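Computationally designed four-helix bundle protein (Synthetic construct, PDB 3U3B) is of unknown function but forms a hyperthermostable four-helix bundle, related in sequence to Hpt domains, whose hydrophobic core was completely redesigned by computation. Local coordinates at residues I26-K31 with M36-K41; R44-M49 with K63-I68; M69-K74 with S84-K89. All coordinates share one frame; numbering follows the deposited sequence. Where two conformers were deposited one is given.

The three interactions join successive helices of one bundle: interaction 1 pairs helix 3-30 with 36-56, interaction 2 pairs 36-56 with 59-76, and interaction 3 pairs 59-76 with 84-102. Interaction 2 is the core contact: its centre lies about 5 Å from the centre of the chain, and all four of its touching residues are buried aliphatic or methionine side chains. Interaction 1, nearer the bundle end, is partly buried and joins its helices by CH-pi contacts, with an ion pair inside 26-31 beside them. Interaction 3 is a surface contact in which two leucines and a lysine chain meet. It touches both others: Ile-87 meets Trp-39, and Met-69 meets Val-46.

Interaction 1. Residues I26-K31 with M36-K41; sequences IKEVEK and MEYWNK
Glu-28 and Tyr-38 meet over a ring face, and the glutamate can be followed outward atom by atom. Its CB lies 3.6 Å from the centroid of the Tyr-38 ring and 23° off the ring normal, the geometry of a CH-pi contact displaced toward the hydroxyl end. CG lies above the hydroxyl, 3.4 Å from Tyr-38 OH. The chain then bends at chi2 (-34°), which carries the carboxylate away from the ring, toward the end of Lys-31. There Glu-28 OE1 forms a salt bridge with Lys-31 NZ at 3.1 Å, taken up on the syn side of the carboxylate. The methylene part therefore serves the tyrosine while the charge is matched within 26-31.

Val-29 fills the inner half of the contact. Its CG2 sits over the face of the Trp-39 indole, 3.7 Å from the centroid of the five-membered ring, and the valine crosses the tryptophan at about a right angle. CG1, placed between the backbone N and the carbonyl carbon, reaches the six-membered ring instead, 3.8 Å from Trp-39 CZ2. The two methyls thus favour different rings of the indole, with CE2 and CZ2 in reach of both. The indole N-H is engaged by Pro-33 O in the connecting loop, a bond that ties the ring to the turn. Between the two aromatic contacts, Val-29 CB packs on Tyr-38 CB at 3.7 Å.

Trp-39 also touches Met-75 and Leu-76 of helix 59-76 and Ile-87 of helix 84-102. The axes of 26-30 and 36-41 approach to 9.3 Å, with 157° between their N-to-C directions, so the short link between them closes an antiparallel helical hairpin, the building unit of an up-and-down four-helix bundle such as the Hpt fold.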
ATOM      1  N   ILE A  26       4.982   4.922   6.954  1.00 24.91           N
ATOM      2  CA  ILE A  26       6.314   4.757   6.394  1.00 27.84           C
ATOM      3  C   ILE A  26       7.250   5.868   6.887  1.00 29.32           C
ATOM      4  O   ILE A  26       8.436   5.632   7.139  1.00 29.89           O
ATOM      5  CB  ILE A  26       6.285   4.760   4.880  1.00 30.95           C
ATOM      6  CG1 ILE A  26       5.808   3.408   4.353  1.00 32.99           C
ATOM      7  CG2 ILE A  26       7.657   5.057   4.340  1.00 33.24           C
ATOM      8  CD1 ILE A  26       5.751   3.368   2.848  1.00 39.07           C
ATOM      9  N   LYS A  27       6.719   7.072   7.048  1.00 32.54           N
ATOM     10  CA  LYS A  27       7.537   8.163   7.551  1.00 34.84           C
ATOM     11  C   LYS A  27       8.042   7.827   8.937  1.00 34.31           C
ATOM     12  O   LYS A  27       9.215   8.094   9.281  1.00 34.72           O
ATOM     13  CB  LYS A  27       6.737   9.456   7.589  1.00 42.35           C
ATOM     14  CG  LYS A  27       6.469  10.005   6.221  1.00 46.96           C
ATOM     15  CD  LYS A  27       5.758  11.359   6.264  1.00 58.74           C
ATOM     16  CE  LYS A  27       5.502  11.906   4.841  1.00 62.57           C
ATOM     17  NZ  LYS A  27       4.384  11.219   4.088  1.00 59.99           N
ATOM     18  N   GLU A  28       7.163   7.243   9.746  1.00 31.40           N
ATOM     19  CA  GLU A  28       7.535   6.892  11.131  1.00 35.71           C
ATOM     20  C   GLU A  28       8.521   5.729  11.167  1.00 34.11           C
ATOM     21  O   GLU A  28       9.456   5.740  11.976  1.00 35.37           O
ATOM     22  CB  GLU A  28       6.314   6.514  11.991  1.00 41.97           C
ATOM     23  CG  GLU A  28       5.340   7.658  12.348  1.00 49.78           C
ATOM     24  CD  GLU A  28       6.030   9.016  12.546  1.00 50.44           C
ATOM     25  OE1 GLU A  28       7.028   9.081  13.302  1.00 51.58           O
ATOM     26  OE2 GLU A  28       5.572  10.021  11.939  1.00 50.37           O
ATOM     27  N   VAL A  29       8.293   4.699  10.346  1.00 33.29           N
ATOM     28  CA  VAL A  29       9.172   3.520  10.384  1.00 34.62           C
ATOM     29  C   VAL A  29      10.562   3.845   9.810  1.00 33.53           C
ATOM     30  O   VAL A  29      11.560   3.174  10.114  1.00 34.19           O
ATOM     31  CB  VAL A  29       8.522   2.280   9.702  1.00 33.52           C
ATOM     32  CG1 VAL A  29       8.710   2.314   8.193  1.00 31.54           C
ATOM     33  CG2 VAL A  29       9.074   0.989  10.329  1.00 34.45           C
ATOM     34  N   GLU A  30      10.625   4.899   9.013  1.00 32.66           N
ATOM     35  CA  GLU A  30      11.877   5.388   8.492  1.00 37.24           C
ATOM     36  C   GLU A  30      12.833   5.779   9.598  1.00 38.60           C
ATOM     37  O   GLU A  30      14.037   5.614   9.454  1.00 41.06           O
ATOM     38  CB  GLU A  30      11.604   6.631   7.688  1.00 45.40           C
ATOM     39  CG  GLU A  30      11.486   6.407   6.246  1.00 54.27           C
ATOM     40  CD  GLU A  30      11.028   7.679   5.589  1.00 67.46           C
ATOM     41  OE1 GLU A  30      11.510   8.742   6.017  1.00 76.20           O
ATOM     42  OE2 GLU A  30      10.188   7.623   4.665  1.00 68.60           O
ATOM     43  N   LYS A  31      12.283   6.322  10.684  1.00 38.43           N
ATOM     44  CA  LYS A  31      13.079   6.794  11.813  1.00 39.46           C
ATOM     45  C   LYS A  31      13.626   5.644  12.664  1.00 43.76           C
ATOM     46  O   LYS A  31      14.584   5.821  13.425  1.00 42.79           O
ATOM     47  CB  LYS A  31      12.233   7.702  12.702  1.00 43.33           C
ATOM     48  CG  LYS A  31      11.635   8.869  11.962  1.00 46.29           C
ATOM     49  CD  LYS A  31      10.722   9.684  12.860  1.00 56.26           C
ATOM     50  CE  LYS A  31       9.909  10.691  12.050  1.00 58.87           C
ATOM     51  NZ  LYS A  31       8.990  11.502  12.899  1.00 62.75           N
ATOM     52  N   MET A  36       8.665  -3.250  14.243  1.00 30.79           N
ATOM     53  CA  MET A  36       7.678  -4.163  13.629  1.00 30.44           C
ATOM     54  C   MET A  36       6.232  -3.733  13.807  1.00 29.18           C
ATOM     55  O   MET A  36       5.344  -4.192  13.071  1.00 27.11           O
ATOM     56  CB  MET A  36       7.860  -5.588  14.186  1.00 36.78           C
ATOM     57  CG  MET A  36       9.174  -6.219  13.807  1.00 41.22           C
ATOM     58  SD  MET A  36       9.513  -6.068  12.041  1.00 56.65           S
ATOM     59  CE  MET A  36      11.066  -6.963  11.919  1.00 93.56           C
ATOM     60  N   GLU A  37       5.967  -2.843  14.757  1.00 28.14           N
ATOM     61  CA  GLU A  37       4.600  -2.360  14.948  1.00 29.24           C
ATOM     62  C   GLU A  37       4.104  -1.609  13.687  1.00 24.68           C
ATOM     63  O   GLU A  37       2.961  -1.802  13.215  1.00 24.04           O
ATOM     64  CB  GLU A  37       4.550  -1.480  16.191  1.00 37.12           C
ATOM     65  CG  GLU A  37       3.175  -1.084  16.633  1.00 50.82           C
ATOM     66  CD  GLU A  37       3.183  -0.358  17.969  1.00 71.73           C
ATOM     67  OE1 GLU A  37       4.203  -0.444  18.695  1.00 81.88           O
ATOM     68  OE2 GLU A  37       2.172   0.304  18.291  1.00 79.76           O
ATOM     69  N   TYR A  38       4.973  -0.790  13.109  1.00 25.09           N
ATOM     70  CA  TYR A  38       4.587  -0.050  11.906  1.00 24.23           C
ATOM     71  C   TYR A  38       4.523  -0.952  10.702  1.00 22.12           C
ATOM     72  O   TYR A  38       3.614  -0.839   9.901  1.00 20.70           O
ATOM     73  CB  TYR A  38       5.547   1.119  11.666  1.00 28.29           C
ATOM     74  CG  TYR A  38       5.244   2.306  12.544  1.00 32.07           C
ATOM     75  CD1 TYR A  38       4.078   3.024  12.382  1.00 30.67           C
ATOM     76  CD2 TYR A  38       6.136   2.713  13.531  1.00 37.75           C
ATOM     77  CE1 TYR A  38       3.792   4.126  13.177  1.00 35.45           C
ATOM     78  CE2 TYR A  38       5.864   3.820  14.332  1.00 42.17           C
ATOM     79  CZ  TYR A  38       4.686   4.514  14.148  1.00 42.98           C
ATOM     80  OH  TYR A  38       4.390   5.605  14.936  1.00 51.40           O
ATOM     81  N   TRP A  39       5.442  -1.899  10.597  1.00 20.76           N
ATOM     82  CA  TRP A  39       5.389  -2.834   9.486  1.00 20.89           C
ATOM     83  C   TRP A  39       4.121  -3.682   9.509  1.00 20.13           C
ATOM     84  O   TRP A  39       3.497  -3.920   8.464  1.00 20.07           O
ATOM     85  CB  TRP A  39       6.609  -3.698   9.448  1.00 23.22           C
ATOM     86  CG  TRP A  39       7.837  -2.957   9.012  1.00 26.64           C
ATOM     87  CD1 TRP A  39       8.994  -2.806   9.725  1.00 29.43           C
ATOM     88  CD2 TRP A  39       8.031  -2.256   7.776  1.00 26.71           C
ATOM     89  NE1 TRP A  39       9.902  -2.057   9.005  1.00 30.13           N
ATOM     90  CE2 TRP A  39       9.335  -1.706   7.807  1.00 30.32           C
ATOM     91  CE3 TRP A  39       7.237  -2.042   6.642  1.00 27.84           C
ATOM     92  CZ2 TRP A  39       9.860  -0.962   6.756  1.00 33.62           C
ATOM     93  CZ3 TRP A  39       7.769  -1.290   5.590  1.00 30.87           C
ATOM     94  CH2 TRP A  39       9.066  -0.760   5.662  1.00 34.09           C
ATOM     95  N   ASN A  40       3.713  -4.109  10.686  1.00 20.31           N
ATOM     96  CA  ASN A  40       2.446  -4.826  10.811  1.00 21.76           C
ATOM     97  C   ASN A  40       1.244  -4.003  10.398  1.00 20.69           C
ATOM     98  O   ASN A  40       0.361  -4.500   9.664  1.00 20.32           O
ATOM     99  CB  ASN A  40       2.275  -5.383  12.229  1.00 25.23           C
ATOM    100  CG  ASN A  40       2.927  -6.730  12.395  1.00 27.92           C
ATOM    101  OD1 ASN A  40       2.461  -7.718  11.825  1.00 29.88           O
ATOM    102  ND2 ASN A  40       4.005  -6.796  13.206  1.00 30.00           N
ATOM    103  N   LYS A  41       1.161  -2.755  10.857  1.00 21.13           N
ATOM    104  CA  LYS A  41       0.038  -1.879  10.481  1.00 21.83           C
ATOM    105  C   LYS A  41       0.016  -1.653   8.972  1.00 18.84           C
ATOM    106  O   LYS A  41      -1.053  -1.649   8.336  1.00 20.09           O
ATOM    107  CB  LYS A  41       0.154  -0.510  11.172  1.00 26.55           C
ATOM    108  CG  LYS A  41      -0.349  -0.542  12.627  1.00 38.01           C
ATOM    109  CD  LYS A  41       0.130   0.659  13.472  1.00 48.71           C
ATOM    110  CE  LYS A  41      -0.045   0.409  14.981  1.00 60.03           C
ATOM    111  NZ  LYS A  41      -1.407  -0.102  15.342  1.00 66.93           N
TER

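Interaction 2. Residues R44-M49 with K63-I68; sequences RLVHTM and KVLHTI
Leu-65 and Val-46 meet at a flat group that belongs to the backbone: the carbonyl oxygen of Leu-65 lies 3.7 Å from Val-46 CG1, a van der Waals approach of a methyl to a peptide group. The peptide of Met-49 is met in a similar way, its carbonyl carbon lying 3.8 Å from Leu-65 CD1. Aromatic faces play no part across this interface, since the imidazoles of His-47 and His-66 stay more than 7 Å from the opposite segment.

The rest is aliphatic. Leu-65 divides its two methyls between neighbours: CD1 rests 3.8 Å from Met-49 CB, at the base of that side chain, whereas CD2 meets the methionine's far end, 3.7 Å from Met-49 CE. The methionine runs extended through chi2 and then turns at chi3 (-76°), and this bend brings CE back to the leucine, the two side chains crossing at about a right angle. Leu-65 CD2 also touches Val-46 CG1 at 4.0 Å, so one methyl touches two partners. The other valine branch, Val-46 CG2, reaches Ile-68 CG2 at 4.2 Å, one turn further along. Replacing Leu-65 with an alanine would probably deprive Met-49 CE of its partner, opening a gap and leaving the thioether end freer to turn.

The axes of the two segments approach to 9.5 Å at 157°, an antiparallel pair in the middle of the bundle. The remaining helices complete the surroundings: Leu-65 also packs on Val-97 of helix 84-102, Met-49 reaches Leu-18 and Ile-19 of helix 3-30, and Val-46 touches Met-69 farther along helix 59-76, so that all four helices converge on this buried layer.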
ATOM      1  N   ARG A  44      -1.270  -4.693   7.088  1.00 22.32           N
ATOM      2  CA  ARG A  44      -2.742  -4.809   7.172  1.00 20.63           C
ATOM      3  C   ARG A  44      -3.497  -3.729   6.355  1.00 20.39           C
ATOM      4  O   ARG A  44      -4.578  -4.004   5.817  1.00 21.40           O
ATOM      5  CB  ARG A  44      -3.243  -4.904   8.623  1.00 19.88           C
ATOM      6  CG  ARG A  44      -2.918  -6.262   9.293  1.00 20.21           C
ATOM      7  CD  ARG A  44      -3.453  -6.404  10.724  1.00 23.08           C
ATOM      8  NE  ARG A  44      -2.836  -5.417  11.625  1.00 23.98           N
ATOM      9  CZ  ARG A  44      -1.854  -5.649  12.485  1.00 26.09           C
ATOM     10  NH1 ARG A  44      -1.344  -6.860  12.655  1.00 28.93           N
ATOM     11  NH2 ARG A  44      -1.402  -4.653  13.218  1.00 26.27           N
ATOM     12  N   LEU A  45      -2.929  -2.529   6.244  1.00 18.96           N
ATOM     13  CA  LEU A  45      -3.472  -1.482   5.407  1.00 20.78           C
ATOM     14  C   LEU A  45      -3.412  -1.882   3.942  1.00 22.17           C
ATOM     15  O   LEU A  45      -4.419  -1.746   3.210  1.00 25.70           O
ATOM     16  CB  LEU A  45      -2.733  -0.156   5.622  1.00 21.40           C
ATOM     17  CG  LEU A  45      -3.085   0.574   6.917  1.00 26.64           C
ATOM     18  CD1 LEU A  45      -2.026   1.640   7.233  1.00 29.95           C
ATOM     19  CD2 LEU A  45      -4.482   1.192   6.868  1.00 29.96           C
ATOM     20  N   VAL A  46      -2.265  -2.395   3.515  1.00 22.54           N
ATOM     21  CA  VAL A  46      -2.089  -2.809   2.129  1.00 21.04           C
ATOM     22  C   VAL A  46      -3.025  -3.986   1.781  1.00 21.11           C
ATOM     23  O   VAL A  46      -3.588  -4.041   0.670  1.00 21.74           O
ATOM     24  CB  VAL A  46      -0.628  -3.150   1.841  1.00 23.36           C
ATOM     25  CG1 VAL A  46      -0.444  -3.713   0.447  1.00 23.45           C
ATOM     26  CG2 VAL A  46       0.255  -1.906   2.018  1.00 23.47           C
ATOM     27  N   HIS A  47      -3.196  -4.920   2.723  1.00 20.45           N
ATOM     28  CA  HIS A  47      -4.094  -6.059   2.546  1.00 20.32           C
ATOM     29  C   HIS A  47      -5.536  -5.594   2.351  1.00 21.31           C
ATOM     30  O   HIS A  47      -6.312  -6.186   1.575  1.00 21.60           O
ATOM     31  CB  HIS A  47      -3.986  -6.964   3.782  1.00 23.37           C
ATOM     32  CG  HIS A  47      -4.613  -8.307   3.626  1.00 24.61           C
ATOM     33  ND1 HIS A  47      -5.911  -8.572   3.997  1.00 25.03           N
ATOM     34  CD2 HIS A  47      -4.110  -9.478   3.167  1.00 25.96           C
ATOM     35  CE1 HIS A  47      -6.197  -9.833   3.748  1.00 26.38           C
ATOM     36  NE2 HIS A  47      -5.119 -10.409   3.252  1.00 26.99           N
ATOM     37  N   THR A  48      -5.902  -4.555   3.089  1.00 20.43           N
ATOM     38  CA  THR A  48      -7.221  -3.929   2.996  1.00 23.05           C
ATOM     39  C   THR A  48      -7.428  -3.305   1.594  1.00 24.50           C
ATOM     40  O   THR A  48      -8.470  -3.482   0.950  1.00 25.63           O
ATOM     41  CB  THR A  48      -7.387  -2.870   4.103  1.00 26.07           C
ATOM     42  OG1 THR A  48      -7.351  -3.517   5.383  1.00 27.02           O
ATOM     43  CG2 THR A  48      -8.680  -2.123   3.975  1.00 26.29           C
ATOM     44  N   MET A  49      -6.430  -2.581   1.125  1.00 23.15           N
ATOM     45  CA  MET A  49      -6.466  -1.987  -0.214  1.00 24.62           C
ATOM     46  C   MET A  49      -6.578  -3.037  -1.307  1.00 25.16           C
ATOM     47  O   MET A  49      -7.300  -2.849  -2.286  1.00 27.32           O
ATOM     48  CB  MET A  49      -5.193  -1.183  -0.439  1.00 24.11           C
ATOM     49  CG  MET A  49      -5.072   0.017   0.453  1.00 25.32           C
ATOM     50  SD  MET A  49      -3.725   1.094  -0.154  1.00 34.92           S
ATOM     51  CE  MET A  49      -2.247   0.252   0.362  1.00 42.99           C
ATOM     52  N   LYS A  63      -1.920  -5.949  -8.531  1.00 39.32           N
ATOM     53  CA  LYS A  63      -0.655  -6.645  -8.741  1.00 42.74           C
ATOM     54  C   LYS A  63       0.508  -5.922  -8.057  1.00 36.34           C
ATOM     55  O   LYS A  63       1.425  -6.573  -7.568  1.00 38.93           O
ATOM     56  CB  LYS A  63      -0.342  -6.812 -10.229  1.00 53.27           C
ATOM     57  CG  LYS A  63      -1.368  -7.616 -11.014  1.00 67.44           C
ATOM     58  CD  LYS A  63      -1.412  -9.097 -10.639  1.00 80.14           C
ATOM     59  CE  LYS A  63      -2.439  -9.824 -11.499  1.00 89.30           C
ATOM     60  NZ  LYS A  63      -2.077  -9.801 -12.947  1.00 93.28           N
ATOM     61  N   VAL A  64       0.476  -4.591  -8.040  1.00 30.52           N
ATOM     62  CA  VAL A  64       1.484  -3.821  -7.303  1.00 27.22           C
ATOM     63  C   VAL A  64       1.306  -3.979  -5.793  1.00 25.08           C
ATOM     64  O   VAL A  64       2.278  -4.192  -5.073  1.00 23.40           O
ATOM     65  CB  VAL A  64       1.493  -2.334  -7.702  1.00 30.13           C
ATOM     66  CG1 VAL A  64       2.657  -1.602  -6.991  1.00 30.48           C
ATOM     67  CG2 VAL A  64       1.662  -2.209  -9.214  1.00 32.23           C
ATOM     68  N   LEU A  65       0.074  -3.899  -5.312  1.00 25.08           N
ATOM     69  CA  LEU A  65      -0.188  -4.122  -3.900  1.00 24.86           C
ATOM     70  C   LEU A  65       0.276  -5.508  -3.454  1.00 29.23           C
ATOM     71  O   LEU A  65       0.875  -5.672  -2.381  1.00 26.98           O
ATOM     72  CB  LEU A  65      -1.671  -3.936  -3.598  1.00 24.66           C
ATOM     73  CG  LEU A  65      -2.169  -2.501  -3.791  1.00 25.99           C
ATOM     74  CD1 LEU A  65      -3.715  -2.471  -3.740  1.00 25.72           C
ATOM     75  CD2 LEU A  65      -1.511  -1.529  -2.792  1.00 26.51           C
ATOM     76  N   HIS A  66       0.027  -6.507  -4.286  1.00 33.39           N
ATOM     77  CA  HIS A  66       0.451  -7.861  -3.974  1.00 37.16           C
ATOM     78  C   HIS A  66       1.966  -7.913  -3.827  1.00 35.12           C
ATOM     79  O   HIS A  66       2.497  -8.571  -2.926  1.00 32.70           O
ATOM     80  CB  HIS A  66       0.007  -8.815  -5.073  1.00 44.91           C
ATOM     81  CG  HIS A  66       0.431 -10.227  -4.842  1.00 55.26           C
ATOM     82  ND1 HIS A  66       0.037 -10.949  -3.737  1.00 61.20           N
ATOM     83  CD2 HIS A  66       1.220 -11.051  -5.570  1.00 61.49           C
ATOM     84  CE1 HIS A  66       0.560 -12.161  -3.798  1.00 65.22           C
ATOM     85  NE2 HIS A  66       1.284 -12.246  -4.900  1.00 65.25           N
ATOM     86  N   THR A  67       2.661  -7.206  -4.711  1.00 36.58           N
ATOM     87  CA  THR A  67       4.121  -7.146  -4.648  1.00 35.88           C
ATOM     88  C   THR A  67       4.599  -6.499  -3.352  1.00 30.32           C
ATOM     89  O   THR A  67       5.567  -6.960  -2.742  1.00 31.57           O
ATOM     90  CB  THR A  67       4.713  -6.380  -5.836  1.00 39.28           C
ATOM     91  OG1 THR A  67       4.374  -7.043  -7.065  1.00 41.43           O
ATOM     92  CG2 THR A  67       6.199  -6.337  -5.712  1.00 42.66           C
ATOM     93  N   ILE A  68       3.937  -5.429  -2.924  1.00 27.12           N
ATOM     94  CA  ILE A  68       4.305  -4.781  -1.678  1.00 25.51           C
ATOM     95  C   ILE A  68       4.086  -5.721  -0.470  1.00 24.98           C
ATOM     96  O   ILE A  68       4.929  -5.801   0.406  1.00 23.62           O
ATOM     97  CB  ILE A  68       3.533  -3.460  -1.480  1.00 24.98           C
ATOM     98  CG1 ILE A  68       3.901  -2.444  -2.577  1.00 25.83           C
ATOM     99  CG2 ILE A  68       3.769  -2.919  -0.087  1.00 22.22           C
ATOM    100  CD1 ILE A  68       2.863  -1.331  -2.731  1.00 24.47           C
TER

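Interaction 3. Residues M69-K74 with S84-K89; sequences MNLVDK and SDLIDK
Leu-71 and Leu-86 form the closer part of this contact as modelled, sliding past each other in opposite directions. Leu-86 CD1 is set against the isobutyl end of Leu-71, but the model brings it closer to Leu-71 CD1 than carbons can sit. Both residues also have two deposited conformers, so the exact packing is doubtful and supports no claim of strain. In the conformer given, chi1 of -166° puts Leu-71 CG anti to the backbone N. Firmer evidence comes from the backbone: the CB of Leu-71 points toward 84-89, and the CA atoms of Leu-71 and Leu-86 lie 8.4 Å apart.

The loose side belongs to Lys-89. Its aliphatic chain passes beside the leucine, with Lys-89 CD 4.1 Å from Leu-71 CD2 in the conformer given, and the residue as a whole is exposed. Just 142 Å² is buried between 69-74 and 84-89.

Around this surface contact, the salt bridge of Lys-74 with Glu-79 and the hydrogen bond from Leu-86 N to Thr-83 OG1 tie both segments to the connecting loop. Met-69 touches Tyr-43 and His-47, joining helix 59-76 to helix 36-56.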
ATOM      1  N   MET A  69       2.956  -6.426  -0.433  1.00 25.20           N
ATOM      2  CA  MET A  69       2.697  -7.364   0.646  1.00 28.23           C
ATOM      3  C   MET A  69       3.766  -8.452   0.708  1.00 31.85           C
ATOM      4  O   MET A  69       4.215  -8.833   1.796  1.00 34.33           O
ATOM      5  CB  MET A  69       1.312  -8.007   0.481  1.00 28.96           C
ATOM      6  CG  MET A  69       0.204  -7.015   0.674  1.00 27.85           C
ATOM      7  SD  MET A  69      -1.375  -7.661   0.038  1.00 43.37           S
ATOM      8  CE  MET A  69      -1.444  -9.197   0.939  1.00 61.72           C
ATOM      9  N   ASN A  70       4.197  -8.947  -0.447  1.00 34.48           N
ATOM     10  CA  ASN A  70       5.256  -9.942  -0.436  1.00 37.52           C
ATOM     11  C   ASN A  70       6.514  -9.419   0.248  1.00 33.43           C
ATOM     12  O   ASN A  70       7.111 -10.129   1.066  1.00 35.36           O
ATOM     13  CB  ASN A  70       5.604 -10.416  -1.847  1.00 47.15           C
ATOM     14  CG  ASN A  70       4.534 -11.303  -2.447  1.00 57.11           C
ATOM     15  OD1 ASN A  70       3.645 -11.801  -1.744  1.00 61.88           O
ATOM     16  ND2 ASN A  70       4.624 -11.521  -3.757  1.00 62.14           N
ATOM     17  N   LEU A  71       6.912  -8.192  -0.088  1.00 31.23           N
ATOM     18  CA  LEU A  71       8.114  -7.599   0.488  0.52 30.69           C
ATOM     19  C   LEU A  71       7.935  -7.364   1.983  1.00 30.01           C
ATOM     20  O   LEU A  71       8.804  -7.717   2.777  1.00 30.18           O
ATOM     21  CB  LEU A  71       8.449  -6.280  -0.217  0.52 31.32           C
ATOM     22  CG  LEU A  71       9.843  -5.705   0.047  0.52 37.46           C
ATOM     23  CD1 LEU A  71      10.940  -6.680  -0.373  0.52 39.86           C
ATOM     24  CD2 LEU A  71       9.991  -4.390  -0.692  0.52 39.13           C
ATOM     25  N   VAL A  72       6.801  -6.795   2.371  1.00 29.58           N
ATOM     26  CA  VAL A  72       6.578  -6.527   3.774  1.00 29.17           C
ATOM     27  C   VAL A  72       6.459  -7.830   4.557  1.00 31.79           C
ATOM     28  O   VAL A  72       7.001  -7.951   5.661  1.00 34.18           O
ATOM     29  CB  VAL A  72       5.373  -5.600   4.004  1.00 28.24           C
ATOM     30  CG1 VAL A  72       5.160  -5.410   5.487  1.00 28.85           C
ATOM     31  CG2 VAL A  72       5.632  -4.265   3.365  1.00 25.34           C
ATOM     32  N   ASP A  73       5.790  -8.833   3.996  1.00 31.27           N
ATOM     33  CA  ASP A  73       5.744 -10.108   4.691  1.00 32.93           C
ATOM     34  C   ASP A  73       7.146 -10.689   5.006  1.00 36.03           C
ATOM     35  O   ASP A  73       7.393 -11.194   6.126  1.00 35.48           O
ATOM     36  CB  ASP A  73       4.918 -11.121   3.917  1.00 37.66           C
ATOM     37  CG  ASP A  73       4.676 -12.371   4.720  1.00 48.41           C
ATOM     38  OD1 ASP A  73       4.018 -12.264   5.779  1.00 51.61           O
ATOM     39  OD2 ASP A  73       5.143 -13.452   4.308  1.00 54.05           O
ATOM     40  N   LYS A  74       8.053 -10.642   4.032  1.00 37.83           N
ATOM     41  CA  LYS A  74       9.444 -11.074   4.244  1.00 40.98           C
ATOM     42  C   LYS A  74      10.116 -10.323   5.410  1.00 40.94           C
ATOM     43  O   LYS A  74      10.861 -10.921   6.195  1.00 43.24           O
ATOM     44  CB  LYS A  74      10.273 -10.912   2.959  1.00 42.23           C
ATOM     45  CG  LYS A  74      10.046 -12.007   1.907  1.00 51.09           C
ATOM     46  CD  LYS A  74      10.948 -11.762   0.684  1.00 60.33           C
ATOM     47  CE  LYS A  74      10.530 -12.551  -0.575  1.00 69.48           C
ATOM     48  NZ  LYS A  74      10.986 -13.982  -0.614  1.00 75.93           N
ATOM     49  N   SER A  84      17.482   0.863   4.428  1.00 52.24           N
ATOM     50  CA  SER A  84      16.992   2.054   3.764  1.00 50.26           C
ATOM     51  C   SER A  84      16.514   1.707   2.348  1.00 46.08           C
ATOM     52  O   SER A  84      15.445   2.151   1.921  1.00 44.09           O
ATOM     53  CB  SER A  84      18.107   3.104   3.718  1.00 57.72           C
ATOM     54  OG  SER A  84      19.238   2.590   3.023  1.00 67.10           O
ATOM     55  N   ASP A  85      17.301   0.903   1.633  1.00 47.66           N
ATOM     56  CA  ASP A  85      17.013   0.581   0.236  1.00 48.69           C
ATOM     57  C   ASP A  85      15.750  -0.263   0.083  1.00 46.04           C
ATOM     58  O   ASP A  85      15.011  -0.128  -0.891  1.00 45.87           O
ATOM     59  CB  ASP A  85      18.202  -0.128  -0.423  1.00 59.96           C
ATOM     60  CG  ASP A  85      19.350   0.818  -0.718  1.00 73.07           C
ATOM     61  OD1 ASP A  85      19.094   2.042  -0.782  1.00 77.25           O
ATOM     62  OD2 ASP A  85      20.498   0.343  -0.890  1.00 81.18           O
ATOM     63  N   LEU A  86      15.506  -1.142   1.039  1.00 48.30           N
ATOM     64  CA  LEU A  86      14.298  -1.940   1.030  0.51 46.55           C
ATOM     65  C   LEU A  86      13.086  -1.038   1.239  1.00 41.38           C
ATOM     66  O   LEU A  86      12.027  -1.225   0.619  1.00 38.69           O
ATOM     67  CB  LEU A  86      14.379  -3.001   2.124  0.51 51.90           C
ATOM     68  CG  LEU A  86      13.153  -3.888   2.271  0.51 54.20           C
ATOM     69  CD1 LEU A  86      12.824  -4.562   0.943  0.51 59.54           C
ATOM     70  CD2 LEU A  86      13.396  -4.920   3.364  0.51 57.79           C
ATOM     71  N   ILE A  87      13.245  -0.052   2.118  1.00 35.85           N
ATOM     72  CA  ILE A  87      12.167   0.904   2.366  1.00 34.32           C
ATOM     73  C   ILE A  87      11.935   1.734   1.103  1.00 35.02           C
ATOM     74  O   ILE A  87      10.789   2.021   0.734  1.00 32.21           O
ATOM     75  CB  ILE A  87      12.449   1.817   3.569  1.00 35.29           C
ATOM     76  CG1 ILE A  87      12.574   0.964   4.829  1.00 35.95           C
ATOM     77  CG2 ILE A  87      11.328   2.828   3.727  1.00 36.74           C
ATOM     78  CD1 ILE A  87      12.991   1.726   6.033  1.00 39.74           C
ATOM     79  N   ASP A  88      13.014   2.064   0.405  1.00 40.72           N
ATOM     80  CA  ASP A  88      12.880   2.811  -0.834  1.00 41.44           C
ATOM     81  C   ASP A  88      12.109   2.025  -1.896  1.00 39.76           C
ATOM     82  O   ASP A  88      11.360   2.611  -2.680  1.00 37.74           O
ATOM     83  CB  ASP A  88      14.247   3.229  -1.373  1.00 51.33           C
ATOM     84  CG  ASP A  88      14.903   4.300  -0.521  1.00 58.95           C
ATOM     85  OD1 ASP A  88      14.172   5.085   0.128  1.00 59.43           O
ATOM     86  OD2 ASP A  88      16.152   4.359  -0.514  1.00 66.84           O
ATOM     87  N   LYS A  89      12.277   0.713  -1.952  1.00 40.62           N
ATOM     88  CA  LYS A  89      11.564  -0.037  -2.977  1.00 41.64           C
ATOM     89  C   LYS A  89      10.067  -0.084  -2.668  1.00 34.50           C
ATOM     90  O   LYS A  89       9.238  -0.024  -3.575  1.00 33.54           O
ATOM     91  CB  LYS A  89      12.127  -1.446  -3.135  1.00 52.04           C
ATOM     92  CG  LYS A  89      11.714  -2.100  -4.453  1.00 59.29           C
ATOM     93  CD  LYS A  89      11.766  -3.606  -4.320  1.00 63.56           C
ATOM     94  CE  LYS A  89      12.069  -4.326  -5.629  1.00 67.00           C
ATOM     95  NZ  LYS A  89      12.145  -5.806  -5.385  1.00 69.18           N
TER